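Local coordinates for Sensory/regulatory protein rpfC (Xanthomonas campestris pv. campestris, PDB 3M6M) that is a sensory histidine kinase whose receiver domain, the part in this structure, binds magnesium and probably accepts a phosphoryl group, at residues R16-D21 and E57-V62; V64-P69 and S97-P102; V93-A98 and A111-F116. All blocks are in the same frame, centred on the assembly; numbering follows the deposited sequence.

Contact 1: R16-D21 and E57-V62; sequences RMLVAD and EDYDAV
Asp-60 holds the backbone of Arg-16 at two points: its carboxylate OD2 accepts a nearly straight bond from Arg-16 N (2.9 Å, 165° at the hydrogen), and Asp-60 N donates to Arg-16 O, also at 2.9 Å and in the carbonyl plane. This double link opens the pairing of strands 16-20 and 61-65, neighbours in the parallel five-stranded sheet of the CheY-like receiver fold. One step on, Leu-18 N reaches Ala-61 O at 3.2 Å, and the CA of Val-62 lies against Leu-18 O. The side chains then part to the two faces of the sheet. On one, Met-17 bends at chi2 so that its sulfur comes back over Ala-61. On the other, Leu-18 packs against Tyr-59: CB makes a CH-pi contact over the face of the ring, 4.0 Å from its centroid, and with CG anti to the backbone N (chi1 -173°) CD2 is carried to within 3.7 Å of Tyr-59 CE2. Val-50 and Met-54 of helix 47-56 cover the same leucine. The opposite face of the tyrosine is approached by Arg-16 NH1, the guanidinium plane only 17° from that of the ring. An extended chain from CG to NE brings the head there, at the end of the sheet where the strands begin, and Glu-57 and Asp-58 receive it. NH1 makes a weak, in-plane bond to the carbonyl O of Asp-58 and a salt bridge to Glu-57 OE2 at 3.3 Å, the carboxylate standing steeply to the guanidinium plane.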
ATOM      1  N   ARG D  16      -7.692  12.696 -45.547  1.00 73.12           N
ATOM      2  CA  ARG D  16      -6.506  13.545 -45.511  1.00 71.70           C
ATOM      3  C   ARG D  16      -5.433  12.861 -44.664  1.00 68.38           C
ATOM      4  O   ARG D  16      -5.609  12.659 -43.459  1.00 66.89           O
ATOM      5  CB  ARG D  16      -6.862  14.927 -44.955  1.00 72.57           C
ATOM      6  CG  ARG D  16      -6.104  16.077 -45.599  1.00 73.85           C
ATOM      7  CD  ARG D  16      -6.875  17.385 -45.459  1.00 76.67           C
ATOM      8  NE  ARG D  16      -6.265  18.471 -46.226  1.00 78.71           N
ATOM      9  CZ  ARG D  16      -5.511  19.439 -45.707  1.00 78.23           C
ATOM     10  NH1 ARG D  16      -5.264  19.479 -44.403  1.00 75.88           N
ATOM     11  NH2 ARG D  16      -5.005  20.376 -46.498  1.00 80.32           N
ATOM     12  N   MET D  17      -4.328  12.497 -45.307  1.00 67.36           N
ATOM     13  CA  MET D  17      -3.304  11.663 -44.678  1.00 64.64           C
ATOM     14  C   MET D  17      -1.999  12.397 -44.401  1.00 63.17           C
ATOM     15  O   MET D  17      -1.523  13.180 -45.226  1.00 64.25           O
ATOM     16  CB  MET D  17      -3.023  10.422 -45.530  1.00 64.92           C
ATOM     17  CG  MET D  17      -4.155   9.417 -45.561  1.00 65.97           C
ATOM     18  SD  MET D  17      -4.375   8.587 -43.982  1.00 64.74           S
ATOM     19  CE  MET D  17      -5.926   7.750 -44.268  1.00 66.74           C
ATOM     20  N   LEU D  18      -1.429  12.127 -43.230  1.00 60.85           N
ATOM     21  CA  LEU D  18      -0.128  12.657 -42.850  1.00 59.55           C
ATOM     22  C   LEU D  18       0.827  11.500 -42.564  1.00 57.93           C
ATOM     23  O   LEU D  18       0.530  10.624 -41.750  1.00 56.88           O
ATOM     24  CB  LEU D  18      -0.255  13.588 -41.640  1.00 58.93           C
ATOM     25  CG  LEU D  18       0.967  14.387 -41.168  1.00 58.24           C
ATOM     26  CD1 LEU D  18       1.614  15.191 -42.291  1.00 59.11           C
ATOM     27  CD2 LEU D  18       0.564  15.301 -40.029  1.00 58.02           C
ATOM     28  N   VAL D  19       1.965  11.502 -43.252  1.00 57.91           N
ATOM     29  CA  VAL D  19       2.919  10.399 -43.182  1.00 56.97           C
ATOM     30  C   VAL D  19       4.288  10.889 -42.719  1.00 56.43           C
ATOM     31  O   VAL D  19       4.787  11.906 -43.203  1.00 57.21           O
ATOM     32  CB  VAL D  19       3.049   9.671 -44.550  1.00 58.00           C
ATOM     33  CG1 VAL D  19       4.024   8.508 -44.456  1.00 57.30           C
ATOM     34  CG2 VAL D  19       1.693   9.176 -45.034  1.00 58.81           C
ATOM     35  N   ALA D  20       4.883  10.160 -41.776  1.00 55.37           N
ATOM     36  CA  ALA D  20       6.228  10.463 -41.295  1.00 55.27           C
ATOM     37  C   ALA D  20       7.159   9.253 -41.379  1.00 55.18           C
ATOM     38  O   ALA D  20       6.875   8.195 -40.815  1.00 54.48           O
ATOM     39  CB  ALA D  20       6.183  11.006 -39.874  1.00 54.61           C
ATOM     40  N   ASP D  21       8.265   9.428 -42.099  1.00 56.16           N
ATOM     41  CA  ASP D  21       9.338   8.440 -42.177  1.00 56.54           C
ATOM     42  C   ASP D  21      10.638   9.153 -42.531  1.00 57.76           C
ATOM     43  O   ASP D  21      10.649  10.042 -43.388  1.00 58.61           O
ATOM     44  CB  ASP D  21       9.022   7.362 -43.218  1.00 56.90           C
ATOM     45  CG  ASP D  21       9.927   6.150 -43.097  1.00 57.23           C
ATOM     46  OD1 ASP D  21      11.152   6.283 -43.318  1.00 58.15           O
ATOM     47  OD2 ASP D  21       9.411   5.056 -42.796  1.00 57.08           O
ATOM     48  N   GLU D  57      -2.721  22.293 -39.874  1.00 62.85           N
ATOM     49  CA  GLU D  57      -3.883  21.716 -40.553  1.00 63.79           C
ATOM     50  C   GLU D  57      -4.395  20.473 -39.825  1.00 61.71           C
ATOM     51  O   GLU D  57      -3.671  19.862 -39.039  1.00 59.50           O
ATOM     52  CB  GLU D  57      -3.547  21.373 -42.012  1.00 64.76           C
ATOM     53  CG  GLU D  57      -3.539  22.569 -42.967  1.00 68.43           C
ATOM     54  CD  GLU D  57      -4.900  23.245 -43.095  1.00 71.96           C
ATOM     55  OE1 GLU D  57      -4.954  24.491 -43.009  1.00 74.42           O
ATOM     56  OE2 GLU D  57      -5.914  22.536 -43.277  1.00 72.77           O
ATOM     57  N   ASP D  58      -5.646  20.109 -40.094  1.00 62.75           N
ATOM     58  CA  ASP D  58      -6.260  18.924 -39.501  1.00 61.37           C
ATOM     59  C   ASP D  58      -6.225  17.738 -40.465  1.00 60.93           C
ATOM     60  O   ASP D  58      -6.447  17.895 -41.668  1.00 62.60           O
ATOM     61  CB  ASP D  58      -7.699  19.226 -39.069  1.00 63.23           C
ATOM     62  CG  ASP D  58      -7.775  20.306 -37.998  1.00 63.83           C
ATOM     63  OD1 ASP D  58      -8.427  21.344 -38.246  1.00 66.29           O
ATOM     64  OD2 ASP D  58      -7.181  20.123 -36.912  1.00 62.12           O
ATOM     65  N   TYR D  59      -5.943  16.555 -39.923  1.00 58.78           N
ATOM     66  CA  TYR D  59      -5.811  15.336 -40.722  1.00 58.24           C
ATOM     67  C   TYR D  59      -6.706  14.215 -40.199  1.00 57.95           C
ATOM     68  O   TYR D  59      -6.999  14.146 -39.002  1.00 57.12           O
ATOM     69  CB  TYR D  59      -4.348  14.877 -40.767  1.00 56.28           C
ATOM     70  CG  TYR D  59      -3.415  15.876 -41.418  1.00 56.79           C
ATOM     71  CD1 TYR D  59      -3.182  15.849 -42.794  1.00 57.98           C
ATOM     72  CD2 TYR D  59      -2.773  16.856 -40.658  1.00 56.24           C
ATOM     73  CE1 TYR D  59      -2.329  16.771 -43.396  1.00 58.97           C
ATOM     74  CE2 TYR D  59      -1.921  17.782 -41.250  1.00 56.99           C
ATOM     75  CZ  TYR D  59      -1.702  17.733 -42.617  1.00 58.74           C
ATOM     76  OH  TYR D  59      -0.860  18.647 -43.204  1.00 60.14           O
ATOM     77  N   ASP D  60      -7.140  13.342 -41.105  1.00 58.77           N
ATOM     78  CA  ASP D  60      -8.027  12.236 -40.749  1.00 58.94           C
ATOM     79  C   ASP D  60      -7.294  11.100 -40.041  1.00 56.59           C
ATOM     80  O   ASP D  60      -7.867  10.431 -39.181  1.00 56.50           O
ATOM     81  CB  ASP D  60      -8.767  11.716 -41.985  1.00 61.15           C
ATOM     82  CG  ASP D  60      -9.850  12.670 -42.464  1.00 64.14           C
ATOM     83  OD1 ASP D  60     -10.603  13.201 -41.616  1.00 64.78           O
ATOM     84  OD2 ASP D  60      -9.954  12.885 -43.690  1.00 66.00           O
ATOM     85  N   ALA D  61      -6.031  10.893 -40.409  1.00 54.96           N
ATOM     86  CA  ALA D  61      -5.198   9.848 -39.818  1.00 52.99           C
ATOM     87  C   ALA D  61      -3.718  10.138 -40.037  1.00 51.55           C
ATOM     88  O   ALA D  61      -3.338  10.736 -41.047  1.00 52.18           O
ATOM     89  CB  ALA D  61      -5.561   8.478 -40.393  1.00 53.67           C
ATOM     90  N   VAL D  62      -2.892   9.706 -39.086  1.00 49.86           N
ATOM     91  CA  VAL D  62      -1.441   9.876 -39.164  1.00 48.58           C
ATOM     92  C   VAL D  62      -0.749   8.511 -39.218  1.00 47.78           C
ATOM     93  O   VAL D  62      -0.985   7.651 -38.366  1.00 47.42           O
ATOM     94  CB  VAL D  62      -0.886  10.697 -37.965  1.00 47.84           C
ATOM     95  CG1 VAL D  62       0.636  10.803 -38.031  1.00 47.09           C
ATOM     96  CG2 VAL D  62      -1.516  12.090 -37.913  1.00 48.71           C
TER

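Contact 2: V64-P69 and S97-P102; sequences VDLHMP and SADVTP. With MG (magnesium ion), chain T.
Two loops at the carboxyl ends of strands 61-65 and 93-97 meet beside the magnesium site of the receiver domain, in a small contact of van der Waals touches with Leu-66 against Ser-97 at its centre. Leu-66 CB lies 3.5 Å from Ser-97 CB, and Leu-66 CD2 3.6 Å from Ser-97 OG. Further out, the His-67 ring presents its edge to Asp-99, CE1 lying 3.2 Å from OD1 with ring and carboxylate nearly coplanar. Asp-99 OD2 is meanwhile held within its own loop: Thr-101 N and OG1 both donate to it, the first closing an Asx turn. Within these two segments the metal is bound by 64-69 alone: Asp-65 OD2 and His-67 O each bind magnesium at 2.3 Å, with Asp-22 as a further ligand, while Asp-65 OD1 pairs with Lys-119. By analogy with other receivers, Asp-65 is probably the phosphoacceptor, and Ser-97 stands where a serine or threonine usually contacts the phosphoryl group. Here a chi1 of 57° sets Ser-97 OG between its backbone N and carbonyl carbon, where it donates to Asp-99 O at 2.6 Å; meeting a phosphoryl group would probably require this hydroxyl to give up that bond.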
ATOM      1  N   VAL D  64       2.854   6.927 -38.878  1.00 44.98           N
ATOM      2  CA  VAL D  64       4.186   7.247 -38.372  1.00 44.31           C
ATOM      3  C   VAL D  64       5.139   6.045 -38.399  1.00 44.27           C
ATOM      4  O   VAL D  64       4.746   4.918 -38.093  1.00 44.37           O
ATOM      5  CB  VAL D  64       4.121   7.881 -36.945  1.00 43.93           C
ATOM      6  CG1 VAL D  64       3.748   6.847 -35.879  1.00 43.53           C
ATOM      7  CG2 VAL D  64       5.434   8.573 -36.598  1.00 44.02           C
ATOM      8  N   ASP D  65       6.386   6.301 -38.785  1.00 44.29           N
ATOM      9  CA  ASP D  65       7.451   5.310 -38.696  1.00 44.43           C
ATOM     10  C   ASP D  65       7.932   5.255 -37.253  1.00 44.20           C
ATOM     11  O   ASP D  65       8.183   6.296 -36.637  1.00 44.15           O
ATOM     12  CB  ASP D  65       8.605   5.684 -39.636  1.00 45.09           C
ATOM     13  CG  ASP D  65       9.784   4.724 -39.546  1.00 45.95           C
ATOM     14  OD1 ASP D  65       9.576   3.507 -39.342  1.00 46.57           O
ATOM     15  OD2 ASP D  65      10.932   5.193 -39.697  1.00 46.94           O
ATOM     16  N   LEU D  66       8.051   4.044 -36.714  1.00 44.29           N
ATOM     17  CA  LEU D  66       8.459   3.870 -35.323  1.00 44.47           C
ATOM     18  C   LEU D  66       9.880   4.361 -35.068  1.00 45.08           C
ATOM     19  O   LEU D  66      10.106   5.132 -34.137  1.00 45.13           O
ATOM     20  CB  LEU D  66       8.299   2.415 -34.869  1.00 45.03           C
ATOM     21  CG  LEU D  66       8.683   2.055 -33.424  1.00 45.85           C
ATOM     22  CD1 LEU D  66       7.930   2.892 -32.384  1.00 44.83           C
ATOM     23  CD2 LEU D  66       8.471   0.569 -33.173  1.00 46.54           C
ATOM     24  N   HIS D  67      10.828   3.925 -35.892  1.00 45.76           N
ATOM     25  CA  HIS D  67      12.229   4.264 -35.659  1.00 46.93           C
ATOM     26  C   HIS D  67      12.743   5.389 -36.548  1.00 46.86           C
ATOM     27  O   HIS D  67      13.013   5.201 -37.737  1.00 47.13           O
ATOM     28  CB  HIS D  67      13.115   3.019 -35.721  1.00 48.29           C
ATOM     29  CG  HIS D  67      12.865   2.062 -34.598  1.00 49.32           C
ATOM     30  ND1 HIS D  67      12.214   0.860 -34.774  1.00 49.80           N
ATOM     31  CD2 HIS D  67      13.154   2.144 -33.278  1.00 50.54           C
ATOM     32  CE1 HIS D  67      12.127   0.235 -33.613  1.00 50.99           C
ATOM     33  NE2 HIS D  67      12.687   0.994 -32.688  1.00 51.23           N
ATOM     34  N   MET D  68      12.855   6.566 -35.940  1.00 46.79           N
ATOM     35  CA  MET D  68      13.402   7.758 -36.576  1.00 47.31           C
ATOM     36  C   MET D  68      14.373   8.398 -35.589  1.00 48.56           C
ATOM     37  O   MET D  68      14.168   8.295 -34.381  1.00 48.59           O
ATOM     38  CB  MET D  68      12.286   8.750 -36.925  1.00 46.12           C
ATOM     39  CG  MET D  68      11.233   8.222 -37.899  1.00 45.37           C
ATOM     40  SD  MET D  68       9.893   9.387 -38.245  1.00 44.75           S
ATOM     41  CE  MET D  68       9.109   9.502 -36.638  1.00 43.57           C
ATOM     42  N   PRO D  69      15.439   9.052 -36.095  1.00 50.00           N
ATOM     43  CA  PRO D  69      16.380   9.744 -35.207  1.00 51.63           C
ATOM     44  C   PRO D  69      15.762  10.979 -34.548  1.00 51.20           C
ATOM     45  O   PRO D  69      14.812  11.554 -35.084  1.00 49.96           O
ATOM     46  CB  PRO D  69      17.517  10.167 -36.152  1.00 53.26           C
ATOM     47  CG  PRO D  69      17.343   9.330 -37.383  1.00 52.71           C
ATOM     48  CD  PRO D  69      15.872   9.117 -37.502  1.00 50.54           C
ATOM     49  N   SER D  97       6.716  -0.146 -38.704  1.00 55.60           N
ATOM     50  CA  SER D  97       8.126  -0.499 -38.495  1.00 56.79           C
ATOM     51  C   SER D  97       8.465  -1.900 -38.992  1.00 58.44           C
ATOM     52  O   SER D  97       7.578  -2.735 -39.190  1.00 59.02           O
ATOM     53  CB  SER D  97       8.526  -0.359 -37.021  1.00 56.77           C
ATOM     54  OG  SER D  97       7.708  -1.157 -36.190  1.00 57.43           O
ATOM     55  N   ALA D  98       9.759  -2.139 -39.202  1.00 59.72           N
ATOM     56  CA  ALA D  98      10.276  -3.481 -39.451  1.00 61.68           C
ATOM     57  C   ALA D  98      10.433  -4.215 -38.119  1.00 62.84           C
ATOM     58  O   ALA D  98      10.608  -5.435 -38.085  1.00 64.39           O
ATOM     59  CB  ALA D  98      11.598  -3.413 -40.188  1.00 62.51           C
ATOM     60  N   ASP D  99      10.376  -3.447 -37.031  1.00 62.49           N
ATOM     61  CA  ASP D  99      10.328  -3.976 -35.672  1.00 63.69           C
ATOM     62  C   ASP D  99       8.907  -4.445 -35.375  1.00 63.70           C
ATOM     63  O   ASP D  99       7.970  -3.643 -35.347  1.00 62.30           O
ATOM     64  CB  ASP D  99      10.751  -2.893 -34.670  1.00 63.16           C
ATOM     65  CG  ASP D  99      10.949  -3.428 -33.253  1.00 64.49           C
ATOM     66  OD1 ASP D  99      11.271  -2.616 -32.362  1.00 64.14           O
ATOM     67  OD2 ASP D  99      10.789  -4.645 -33.020  1.00 65.87           O
ATOM     68  N   VAL D 100       8.759  -5.748 -35.159  1.00 65.70           N
ATOM     69  CA  VAL D 100       7.453  -6.354 -34.913  1.00 66.38           C
ATOM     70  C   VAL D 100       7.455  -7.127 -33.582  1.00 68.29           C
ATOM     71  O   VAL D 100       6.594  -7.977 -33.329  1.00 69.50           O
ATOM     72  CB  VAL D 100       7.003  -7.227 -36.135  1.00 67.14           C
ATOM     73  CG1 VAL D 100       7.760  -8.560 -36.193  1.00 69.23           C
ATOM     74  CG2 VAL D 100       5.486  -7.433 -36.144  1.00 67.42           C
ATOM     75  N   THR D 101       8.429  -6.808 -32.731  1.00 68.98           N
ATOM     76  CA  THR D 101       8.558  -7.418 -31.407  1.00 71.16           C
ATOM     77  C   THR D 101       7.397  -6.967 -30.520  1.00 70.60           C
ATOM     78  O   THR D 101       7.068  -5.778 -30.502  1.00 68.68           O
ATOM     79  CB  THR D 101       9.910  -7.037 -30.744  1.00 72.06           C
ATOM     80  OG1 THR D 101      10.976  -7.215 -31.684  1.00 72.36           O
ATOM     81  CG2 THR D 101      10.191  -7.900 -29.513  1.00 75.07           C
ATOM     82  N   PRO D 102       6.763  -7.918 -29.793  1.00 72.56           N
ATOM     83  CA  PRO D 102       5.679  -7.601 -28.854  1.00 72.52           C
ATOM     84  C   PRO D 102       6.082  -6.510 -27.867  1.00 71.89           C
ATOM     85  O   PRO D 102       5.232  -5.754 -27.394  1.00 70.83           O
ATOM     86  CB  PRO D 102       5.465  -8.921 -28.110  1.00 75.45           C
ATOM     87  CG  PRO D 102       5.872  -9.960 -29.076  1.00 76.60           C
ATOM     88  CD  PRO D 102       7.010  -9.372 -29.864  1.00 75.17           C
TER
HETATM   89 MG    MG T 591      13.151   4.475 -39.903  1.00 53.59          MG

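Contact 3: V93-A98 and A111-F116; sequences VVVLSA and AGARAF
The ring of Phe-116 lies across Val-95, its CD1 4.0 Å from Val-95 CB and its CE1 equally far from CG1. A chi1 of -163° swings the ring away from its own backbone N, over the neighbouring strand and on toward Ser-97, whose OG, hydrogen-bonded to Asp-99 O, comes within 3.2 Å of Phe-116 CZ. Ile-105 and Cys-108 of helix 102-110 also pack on the phenylalanine. Val-95 uses its other branch too, CG2 resting 3.8 Å from the methyl of Ala-113. The backbones run parallel beneath these side chains: Arg-114 N donates to Val-93 O at 3.0 Å, and Val-95 N to Ala-115 O at 2.9 Å in a nearly straight bond (168°). Strand 93-97, helix 102-110 and strand 115-118 form a beta-alpha-beta crossover, the last such unit of the receiver fold, and 115-118 is the outermost strand on this side of the sheet. The return from the helix is made at Gly-112, which ends it in a Schellman motif with positive phi (95°). Phe-116 occupies the position where many receivers carry a switch aromatic, a ring whose rotation accompanies activation; a similar part here is only an inference. On the other face of the sheet the packing is slighter: Val-94 CG2 meets Ala-115 CB at 3.8 Å.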
ATOM      1  N   VAL D  93      -3.692   7.542 -34.960  1.00 50.38           N
ATOM      2  CA  VAL D  93      -2.300   7.318 -35.338  1.00 49.78           C
ATOM      3  C   VAL D  93      -2.022   5.828 -35.517  1.00 50.28           C
ATOM      4  O   VAL D  93      -2.278   5.024 -34.614  1.00 50.64           O
ATOM      5  CB  VAL D  93      -1.311   7.905 -34.297  1.00 48.88           C
ATOM      6  CG1 VAL D  93       0.131   7.696 -34.751  1.00 48.20           C
ATOM      7  CG2 VAL D  93      -1.581   9.384 -34.059  1.00 48.78           C
ATOM      8  N   VAL D  94      -1.503   5.473 -36.689  1.00 50.73           N
ATOM      9  CA  VAL D  94      -1.054   4.111 -36.972  1.00 51.33           C
ATOM     10  C   VAL D  94       0.470   4.077 -37.126  1.00 50.83           C
ATOM     11  O   VAL D  94       1.058   4.922 -37.806  1.00 50.48           O
ATOM     12  CB  VAL D  94      -1.777   3.500 -38.213  1.00 52.52           C
ATOM     13  CG1 VAL D  94      -1.912   4.520 -39.332  1.00 52.95           C
ATOM     14  CG2 VAL D  94      -1.073   2.236 -38.706  1.00 52.69           C
ATOM     15  N   VAL D  95       1.098   3.096 -36.481  1.00 51.19           N
ATOM     16  CA  VAL D  95       2.554   2.978 -36.469  1.00 51.23           C
ATOM     17  C   VAL D  95       3.048   1.940 -37.483  1.00 52.15           C
ATOM     18  O   VAL D  95       2.425   0.891 -37.670  1.00 52.90           O
ATOM     19  CB  VAL D  95       3.085   2.646 -35.045  1.00 51.28           C
ATOM     20  CG1 VAL D  95       4.601   2.791 -34.981  1.00 51.17           C
ATOM     21  CG2 VAL D  95       2.440   3.556 -34.006  1.00 50.82           C
ATOM     22  N   LEU D  96       4.164   2.257 -38.139  1.00 52.44           N
ATOM     23  CA  LEU D  96       4.834   1.342 -39.062  1.00 53.61           C
ATOM     24  C   LEU D  96       6.280   1.112 -38.647  1.00 54.16           C
ATOM     25  O   LEU D  96       6.985   2.057 -38.287  1.00 53.72           O
ATOM     26  CB  LEU D  96       4.821   1.901 -40.488  1.00 53.76           C
ATOM     27  CG  LEU D  96       3.555   1.905 -41.345  1.00 54.50           C
ATOM     28  CD1 LEU D  96       3.899   2.441 -42.726  1.00 55.06           C
ATOM     29  CD2 LEU D  96       2.935   0.521 -41.457  1.00 55.49           C
ATOM     30  N   SER D  97       6.716  -0.146 -38.704  1.00 55.60           N
ATOM     31  CA  SER D  97       8.126  -0.499 -38.495  1.00 56.79           C
ATOM     32  C   SER D  97       8.465  -1.900 -38.992  1.00 58.44           C
ATOM     33  O   SER D  97       7.578  -2.735 -39.190  1.00 59.02           O
ATOM     34  CB  SER D  97       8.526  -0.359 -37.021  1.00 56.77           C
ATOM     35  OG  SER D  97       7.708  -1.157 -36.190  1.00 57.43           O
ATOM     36  N   ALA D  98       9.759  -2.139 -39.202  1.00 59.72           N
ATOM     37  CA  ALA D  98      10.276  -3.481 -39.451  1.00 61.68           C
ATOM     38  C   ALA D  98      10.433  -4.215 -38.119  1.00 62.84           C
ATOM     39  O   ALA D  98      10.608  -5.435 -38.085  1.00 64.39           O
ATOM     40  CB  ALA D  98      11.598  -3.413 -40.188  1.00 62.51           C
ATOM     41  N   ALA D 111       0.511   3.545 -25.406  1.00 64.43           N
ATOM     42  CA  ALA D 111       0.636   4.978 -25.670  1.00 63.42           C
ATOM     43  C   ALA D 111      -0.486   5.522 -26.562  1.00 62.81           C
ATOM     44  O   ALA D 111      -0.472   6.696 -26.942  1.00 62.09           O
ATOM     45  CB  ALA D 111       2.003   5.289 -26.270  1.00 62.67           C
ATOM     46  N   GLY D 112      -1.449   4.665 -26.895  1.00 63.41           N
ATOM     47  CA  GLY D 112      -2.647   5.089 -27.616  1.00 63.58           C
ATOM     48  C   GLY D 112      -2.617   4.941 -29.127  1.00 63.09           C
ATOM     49  O   GLY D 112      -3.434   5.546 -29.821  1.00 63.04           O
ATOM     50  N   ALA D 113      -1.683   4.143 -29.640  1.00 63.04           N
ATOM     51  CA  ALA D 113      -1.632   3.841 -31.069  1.00 63.05           C
ATOM     52  C   ALA D 113      -2.800   2.940 -31.453  1.00 64.39           C
ATOM     53  O   ALA D 113      -3.012   1.890 -30.841  1.00 65.42           O
ATOM     54  CB  ALA D 113      -0.307   3.189 -31.438  1.00 62.68           C
ATOM     55  N   ARG D 114      -3.555   3.361 -32.462  1.00 64.85           N
ATOM     56  CA  ARG D 114      -4.758   2.642 -32.877  1.00 66.70           C
ATOM     57  C   ARG D 114      -4.470   1.382 -33.691  1.00 67.40           C
ATOM     58  O   ARG D 114      -5.249   0.426 -33.655  1.00 68.97           O
ATOM     59  CB  ARG D 114      -5.709   3.567 -33.638  1.00 67.20           C
ATOM     60  CG  ARG D 114      -6.485   4.516 -32.741  1.00 67.91           C
ATOM     61  CD  ARG D 114      -7.668   5.120 -33.474  1.00 70.27           C
ATOM     62  NE  ARG D 114      -8.759   4.163 -33.665  1.00 72.62           N
ATOM     63  CZ  ARG D 114      -9.849   4.096 -32.906  1.00 74.25           C
ATOM     64  NH1 ARG D 114     -10.014   4.932 -31.887  1.00 74.04           N
ATOM     65  NH2 ARG D 114     -10.781   3.189 -33.168  1.00 76.24           N
ATOM     66  N   ALA D 115      -3.357   1.389 -34.422  1.00 66.65           N
ATOM     67  CA  ALA D 115      -2.954   0.248 -35.241  1.00 67.40           C
ATOM     68  C   ALA D 115      -1.437   0.143 -35.352  1.00 66.59           C
ATOM     69  O   ALA D 115      -0.731   1.154 -35.350  1.00 65.30           O
ATOM     70  CB  ALA D 115      -3.585   0.329 -36.628  1.00 68.01           C
ATOM     71  N   PHE D 116      -0.952  -1.093 -35.446  1.00 67.66           N
ATOM     72  CA  PHE D 116       0.466  -1.375 -35.623  1.00 67.46           C
ATOM     73  C   PHE D 116       0.629  -2.354 -36.782  1.00 68.61           C
ATOM     74  O   PHE D 116       0.269  -3.531 -36.670  1.00 69.94           O
ATOM     75  CB  PHE D 116       1.058  -1.958 -34.336  1.00 67.94           C
ATOM     76  CG  PHE D 116       2.560  -1.898 -34.270  1.00 67.55           C
ATOM     77  CD1 PHE D 116       3.190  -0.978 -33.441  1.00 66.87           C
ATOM     78  CD2 PHE D 116       3.346  -2.768 -35.026  1.00 68.32           C
ATOM     79  CE1 PHE D 116       4.580  -0.918 -33.369  1.00 67.07           C
ATOM     80  CE2 PHE D 116       4.736  -2.714 -34.963  1.00 68.24           C
ATOM     81  CZ  PHE D 116       5.354  -1.789 -34.132  1.00 67.69           C
TER

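Overall arrangement
All three contacts draw on one parallel sheet; contacts 1 and 3 lie within it, contact 2 at the ends of its strands. The first two are parallel strand pairings, 16-20 with 61-65 and 93-97 with 115-118, joined by a probable hydrogen bond from Val-94 N to Val-62 O. Both are partly buried, each with an arginine at or just before the start of a strand, that of contact 1 salt-bridged to Glu-57. Contact 2, about 18 Å from contact 1 between centres, is small but mostly buried, with His-67 exposed; it replaces strand hydrogen bonding by loop packing beside a magnesium site of two carboxylates and a carbonyl. It shares Ser-97 with contact 3, whose edge-strand aromatic touches it.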